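Botulinum neurotoxin type G (Clostridium botulinum, PDB 3MPP) is a clostridial neurotoxin whose receptor-binding domain attaches the toxin to the host cell surface, so that its protease light chain can be delivered into the cytosol. Local coordinates at residues 224-236 and 352-364. The protein carries 4 engineered substitutions. Sequence-based numbering, arbitrary orientation.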
loop_
_atom_site.group_PDB
_atom_site.type_symbol
_atom_site.label_atom_id
_atom_site.label_comp_id
_atom_site.label_asym_id
_atom_site.label_seq_id
_atom_site.Cartn_x
_atom_site.Cartn_y
_atom_site.Cartn_z
ATOM N N ASN A 224 -2.796 2.622 13.938
ATOM C CA ASN A 224 -3.092 4.006 14.304
ATOM C C ASN A 224 -2.628 4.982 13.232
ATOM O O ASN A 224 -2.912 6.184 13.297
ATOM C CB ASN A 224 -2.449 4.362 15.650
ATOM C CG ASN A 224 -2.791 5.776 16.111
ATOM O OD1 ASN A 224 -1.921 6.525 16.559
ATOM N ND2 ASN A 224 -4.064 6.143 15.997
ATOM N N THR A 225 -1.908 4.460 12.246
ATOM C CA THR A 225 -1.374 5.293 11.179
ATOM C C THR A 225 -2.351 5.401 10.010
ATOM O O THR A 225 -2.898 4.399 9.543
ATOM C CB THR A 225 -0.013 4.764 10.682
ATOM O OG1 THR A 225 0.985 4.995 11.686
ATOM C CG2 THR A 225 0.400 5.459 9.388
ATOM N N LEU A 226 -2.588 6.628 9.558
ATOM C CA LEU A 226 -3.359 6.861 8.338
ATOM C C LEU A 226 -2.398 6.697 7.164
ATOM O O LEU A 226 -1.278 7.209 7.191
ATOM C CB LEU A 226 -3.959 8.274 8.339
ATOM C CG LEU A 226 -5.098 8.505 9.339
ATOM C CD1 LEU A 226 -5.515 9.980 9.377
ATOM C CD2 LEU A 226 -6.282 7.638 8.975
ATOM N N LYS A 227 -2.826 5.974 6.137
ATOM C CA LYS A 227 -1.953 5.715 5.017
ATOM C C LYS A 227 -2.553 6.204 3.715
ATOM O O LYS A 227 -3.752 6.442 3.644
ATOM C CB LYS A 227 -1.695 4.209 4.936
ATOM C CG LYS A 227 -0.646 3.760 5.965
ATOM C CD LYS A 227 -0.879 2.355 6.424
ATOM C CE LYS A 227 -0.144 2.126 7.746
ATOM N NZ LYS A 227 -0.920 1.235 8.640
ATOM N N ASP A 228 -1.709 6.327 2.691
ATOM C CA ASP A 228 -2.175 6.614 1.333
ATOM C C ASP A 228 -2.422 5.317 0.548
ATOM O O ASP A 228 -2.256 4.209 1.071
ATOM C CB ASP A 228 -1.218 7.585 0.593
ATOM C CG ASP A 228 0.169 6.983 0.309
ATOM O OD1 ASP A 228 0.333 5.748 0.355
ATOM O OD2 ASP A 228 1.099 7.760 0.017
ATOM N N PHE A 229 -2.877 5.472 -0.693
ATOM C CA PHE A 229 -3.230 4.372 -1.580
ATOM C C PHE A 229 -2.056 3.389 -1.734
ATOM O O PHE A 229 -2.262 2.185 -1.922
ATOM C CB PHE A 229 -3.582 5.001 -2.929
ATOM C CG PHE A 229 -4.076 4.040 -3.983
ATOM C CD1 PHE A 229 -5.409 3.637 -4.010
ATOM C CD2 PHE A 229 -3.236 3.633 -5.007
ATOM C CE1 PHE A 229 -5.876 2.821 -5.020
ATOM C CE2 PHE A 229 -3.690 2.800 -6.019
ATOM C CZ PHE A 229 -5.016 2.391 -6.023
ATOM N N TRP A 230 -0.825 3.903 -1.675
ATOM C CA TRP A 230 0.361 3.048 -1.867
ATOM C C TRP A 230 0.787 2.338 -0.571
ATOM O O TRP A 230 1.614 1.423 -0.594
ATOM C CB TRP A 230 1.528 3.866 -2.434
ATOM C CG TRP A 230 1.137 4.672 -3.639
ATOM C CD1 TRP A 230 1.163 6.038 -3.758
ATOM C CD2 TRP A 230 0.649 4.169 -4.897
ATOM N NE1 TRP A 230 0.733 6.412 -5.016
ATOM C CE2 TRP A 230 0.407 5.286 -5.730
ATOM C CE3 TRP A 230 0.389 2.889 -5.392
ATOM C CZ2 TRP A 230 -0.084 5.159 -7.028
ATOM C CZ3 TRP A 230 -0.093 2.760 -6.689
ATOM C CH2 TRP A 230 -0.317 3.890 -7.495
ATOM N N GLY A 231 0.233 2.774 0.556
ATOM C CA GLY A 231 0.569 2.203 1.853
ATOM C C GLY A 231 1.603 2.975 2.657
ATOM O O GLY A 231 2.095 2.470 3.662
ATOM N N ASN A 232 1.955 4.181 2.208
ATOM C CA ASN A 232 2.819 5.064 2.993
ATOM C C ASN A 232 2.009 6.014 3.873
ATOM O O ASN A 232 0.818 6.233 3.627
ATOM C CB ASN A 232 3.734 5.871 2.067
ATOM C CG ASN A 232 4.853 5.033 1.506
ATOM O OD1 ASN A 232 5.368 4.147 2.186
ATOM N ND2 ASN A 232 5.235 5.301 0.266
ATOM N N PRO A 233 2.647 6.589 4.904
ATOM C CA PRO A 233 1.900 7.543 5.736
ATOM C C PRO A 233 1.218 8.655 4.926
ATOM O O PRO A 233 1.775 9.195 3.971
ATOM C CB PRO A 233 2.980 8.142 6.637
ATOM C CG PRO A 233 4.001 7.008 6.769
ATOM C CD PRO A 233 4.019 6.359 5.400
ATOM N N LEU A 234 -0.002 8.980 5.333
ATOM C CA LEU A 234 -0.753 10.081 4.752
ATOM C C LEU A 234 -0.143 11.399 5.238
ATOM O O LEU A 234 0.192 11.518 6.409
ATOM C CB LEU A 234 -2.208 9.988 5.218
ATOM C CG LEU A 234 -3.242 10.842 4.483
ATOM C CD1 LEU A 234 -3.346 10.457 3.002
ATOM C CD2 LEU A 234 -4.593 10.710 5.182
ATOM N N ARG A 235 -0.036 12.393 4.358
ATOM C CA ARG A 235 0.613 13.658 4.723
ATOM C C ARG A 235 -0.175 14.927 4.403
ATOM O O ARG A 235 -0.982 14.961 3.477
ATOM C CB ARG A 235 2.000 13.735 4.074
ATOM C CG ARG A 235 2.933 12.659 4.631
ATOM C CD ARG A 235 4.355 12.714 4.127
ATOM N NE ARG A 235 5.052 11.486 4.521
ATOM C CZ ARG A 235 5.874 11.384 5.561
ATOM N NH1 ARG A 235 6.137 12.444 6.315
ATOM N NH2 ARG A 235 6.449 10.224 5.839
ATOM N N TYR A 236 0.098 15.979 5.169
ATOM C CA TYR A 236 -0.438 17.304 4.894
ATOM C C TYR A 236 0.296 17.916 3.711
ATOM O O TYR A 236 1.387 17.485 3.370
ATOM C CB TYR A 236 -0.244 18.207 6.107
ATOM C CG TYR A 236 -1.128 17.856 7.268
ATOM C CD1 TYR A 236 -2.475 18.207 7.257
ATOM C CD2 TYR A 236 -0.624 17.170 8.376
ATOM C CE1 TYR A 236 -3.304 17.885 8.312
ATOM C CE2 TYR A 236 -1.453 16.840 9.449
ATOM C CZ TYR A 236 -2.806 17.210 9.399
ATOM O OH TYR A 236 -3.666 16.919 10.438
ATOM N N ILE A 352 -10.428 13.125 9.860
ATOM C CA ILE A 352 -10.127 11.878 9.171
ATOM C C ILE A 352 -10.030 10.764 10.205
ATOM O O ILE A 352 -9.399 10.917 11.253
ATOM C CB ILE A 352 -8.835 11.961 8.333
ATOM C CG1 ILE A 352 -8.899 13.132 7.358
ATOM C CG2 ILE A 352 -8.637 10.697 7.521
ATOM C CD1 ILE A 352 -7.855 13.040 6.255
ATOM N N LYS A 353 -10.670 9.642 9.908
ATOM C CA LYS A 353 -10.820 8.588 10.893
ATOM C C LYS A 353 -10.485 7.230 10.275
ATOM O O LYS A 353 -10.394 7.088 9.057
ATOM C CB LYS A 353 -12.261 8.562 11.412
ATOM C CG LYS A 353 -12.814 9.883 11.895
ATOM C CD LYS A 353 -12.300 10.268 13.273
ATOM C CE LYS A 353 -12.837 9.360 14.346
ATOM N NZ LYS A 353 -12.779 10.061 15.665
ATOM N N LYS A 354 -10.309 6.234 11.131
ATOM C CA LYS A 354 -10.211 4.849 10.683
ATOM C C LYS A 354 -11.016 3.977 11.645
ATOM O O LYS A 354 -10.474 3.412 12.600
ATOM C CB LYS A 354 -8.753 4.384 10.643
ATOM C CG LYS A 354 -8.506 3.350 9.580
ATOM C CD LYS A 354 -7.239 2.553 9.846
ATOM C CE LYS A 354 -6.004 3.409 9.764
ATOM N NZ LYS A 354 -4.792 2.542 9.738
ATOM N N TYR A 355 -12.317 3.884 11.399
ATOM C CA TYR A 355 -13.229 3.199 12.315
ATOM C C TYR A 355 -13.155 1.670 12.288
ATOM O O TYR A 355 -13.605 1.005 13.227
ATOM C CB TYR A 355 -14.676 3.615 12.020
ATOM C CG TYR A 355 -15.008 5.031 12.396
ATOM C CD1 TYR A 355 -14.986 5.445 13.725
ATOM C CD2 TYR A 355 -15.374 5.947 11.427
ATOM C CE1 TYR A 355 -15.310 6.740 14.065
ATOM C CE2 TYR A 355 -15.703 7.237 11.753
ATOM C CZ TYR A 355 -15.672 7.628 13.064
ATOM O OH TYR A 355 -16.000 8.912 13.360
ATOM N N TYR A 356 -12.628 1.105 11.209
ATOM C CA TYR A 356 -12.644 -0.348 11.036
ATOM C C TYR A 356 -11.747 -0.698 9.862
ATOM O O TYR A 356 -11.170 0.194 9.243
ATOM C CB TYR A 356 -14.073 -0.828 10.780
ATOM C CG TYR A 356 -14.792 0.095 9.821
ATOM C CD1 TYR A 356 -14.490 0.077 8.473
ATOM C CD2 TYR A 356 -15.753 1.000 10.269
ATOM C CE1 TYR A 356 -15.122 0.929 7.577
ATOM C CE2 TYR A 356 -16.397 1.872 9.373
ATOM C CZ TYR A 356 -16.069 1.822 8.030
ATOM O OH TYR A 356 -16.683 2.658 7.124
ATOM N N GLU A 357 -11.663 -1.987 9.538
ATOM C CA GLU A 357 -10.692 -2.506 8.565
ATOM C C GLU A 357 -9.324 -1.828 8.718
ATOM O O GLU A 357 -8.746 -1.334 7.759
ATOM C CB GLU A 357 -11.220 -2.448 7.113
ATOM C CG GLU A 357 -11.540 -1.055 6.555
ATOM C CD GLU A 357 -12.005 -1.094 5.099
ATOM O OE1 GLU A 357 -11.860 -2.149 4.437
ATOM O OE2 GLU A 357 -12.517 -0.067 4.608
ATOM N N LYS A 358 -8.807 -1.849 9.942
ATOM C CA LYS A 358 -7.666 -1.018 10.325
ATOM C C LYS A 358 -6.313 -1.427 9.730
ATOM O O LYS A 358 -5.339 -0.686 9.841
ATOM C CB LYS A 358 -7.585 -0.914 11.852
ATOM C CG LYS A 358 -8.730 -0.096 12.441
ATOM C CD LYS A 358 -8.778 -0.208 13.969
ATOM C CE LYS A 358 -9.975 0.555 14.528
ATOM N NZ LYS A 358 -9.834 0.842 15.988
ATOM N N THR A 359 -6.257 -2.589 9.089
ATOM C CA THR A 359 -5.042 -3.016 8.402
ATOM C C THR A 359 -5.027 -2.555 6.949
ATOM O O THR A 359 -4.023 -2.704 6.256
ATOM C CB THR A 359 -4.880 -4.534 8.432
ATOM O OG1 THR A 359 -5.893 -5.141 7.619
ATOM C CG2 THR A 359 -5.003 -5.039 9.865
ATOM N N THR A 360 -6.139 -1.994 6.486
ATOM C CA THR A 360 -6.226 -1.532 5.103
ATOM C C THR A 360 -5.775 -0.080 4.994
ATOM O O THR A 360 -5.476 0.566 6.000
ATOM C CB THR A 360 -7.661 -1.682 4.530
ATOM O OG1 THR A 360 -8.524 -0.690 5.099
ATOM C CG2 THR A 360 -8.212 -3.070 4.842
ATOM N N TYR A 361 -5.749 0.443 3.774
ATOM C CA TYR A 361 -5.333 1.820 3.574
ATOM C C TYR A 361 -6.532 2.775 3.433
ATOM O O TYR A 361 -6.368 3.917 3.043
ATOM C CB TYR A 361 -4.422 1.909 2.348
ATOM C CG TYR A 361 -3.226 0.974 2.425
ATOM C CD1 TYR A 361 -2.673 0.614 3.661
ATOM C CD2 TYR A 361 -2.629 0.489 1.272
ATOM C CE1 TYR A 361 -1.553 -0.246 3.740
ATOM C CE2 TYR A 361 -1.522 -0.362 1.333
ATOM C CZ TYR A 361 -0.989 -0.723 2.567
ATOM O OH TYR A 361 0.109 -1.560 2.609
ATOM N N ASN A 362 -7.726 2.292 3.759
ATOM C CA ASN A 362 -8.927 3.116 3.718
ATOM C C ASN A 362 -9.090 4.013 4.944
ATOM O O ASN A 362 -8.575 3.725 6.013
ATOM C CB ASN A 362 -10.156 2.225 3.597
ATOM C CG ASN A 362 -10.147 1.406 2.327
ATOM O OD1 ASN A 362 -10.277 1.946 1.223
ATOM N ND2 ASN A 362 -9.965 0.097 2.471
ATOM N N CYS A 363 -9.845 5.088 4.787
ATOM C CA CYS A 363 -10.158 5.969 5.900
ATOM C C CYS A 363 -11.527 6.576 5.640
ATOM O O CYS A 363 -12.060 6.459 4.537
ATOM C CB CYS A 363 -9.093 7.066 6.046
ATOM S SG CYS A 363 -9.039 8.195 4.636
ATOM N N GLN A 364 -12.103 7.190 6.668
ATOM C CA GLN A 364 -13.419 7.820 6.563
ATOM C C GLN A 364 -13.267 9.300 6.875
ATOM O O GLN A 364 -12.321 9.694 7.558
ATOM C CB GLN A 364 -14.399 7.200 7.572
ATOM C CG GLN A 364 -14.660 5.694 7.373
ATOM C CD GLN A 364 -13.539 4.809 7.906
ATOM O OE1 GLN A 364 -12.982 5.055 8.987
ATOM N NE2 GLN A 364 -13.213 3.763 7.153
HETATM O O HOH W 1 -5.620 6.465 1.799
HETATM O O HOH W 2 -5.525 5.097 5.817
HETATM O O HOH W 3 -3.176 0.222 8.139
HETATM O O HOH W 4 2.067 -0.251 4.444
#
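Y361 lays one face of its ring on the backbone of G231, the last residue of a type I turn that starts at D228. G231 CA sits 3.4 Å from the centroid of the Y361 ring, 17° off the ring normal, a CH-pi contact displaced toward the CE2 rim. The K227 chain slants across the Y361 ring, K227 CD 3.7 Å from Y361 CD1. The phenol hydroxyl bonds to W143 O and meets water 4, which also donates to G231 O, so the ring's far end is tied to the N-terminal subdomain. This is the trefoil C-terminal subdomain of the receptor-binding domain, where the 224-236 loop, leading into strand 239-244, packs on the connection between strands 346-353 and 364-368. Water 1 joins the backbones, donating to K227 O and Y361 O. Further along, the K354 chain, bent at chi3 (-65°), brings K354 NZ to T225 O at 2.7 Å, with the donor 30° out of the carbonyl plane; K358 O takes a second bond from it. Beyond K354, L226 crosses I352 obliquely, L226 CD1 lying 3.7 Å from I352 CG2, while L234 CD2 meets I352 CD1 tip to tip at 4.1 Å.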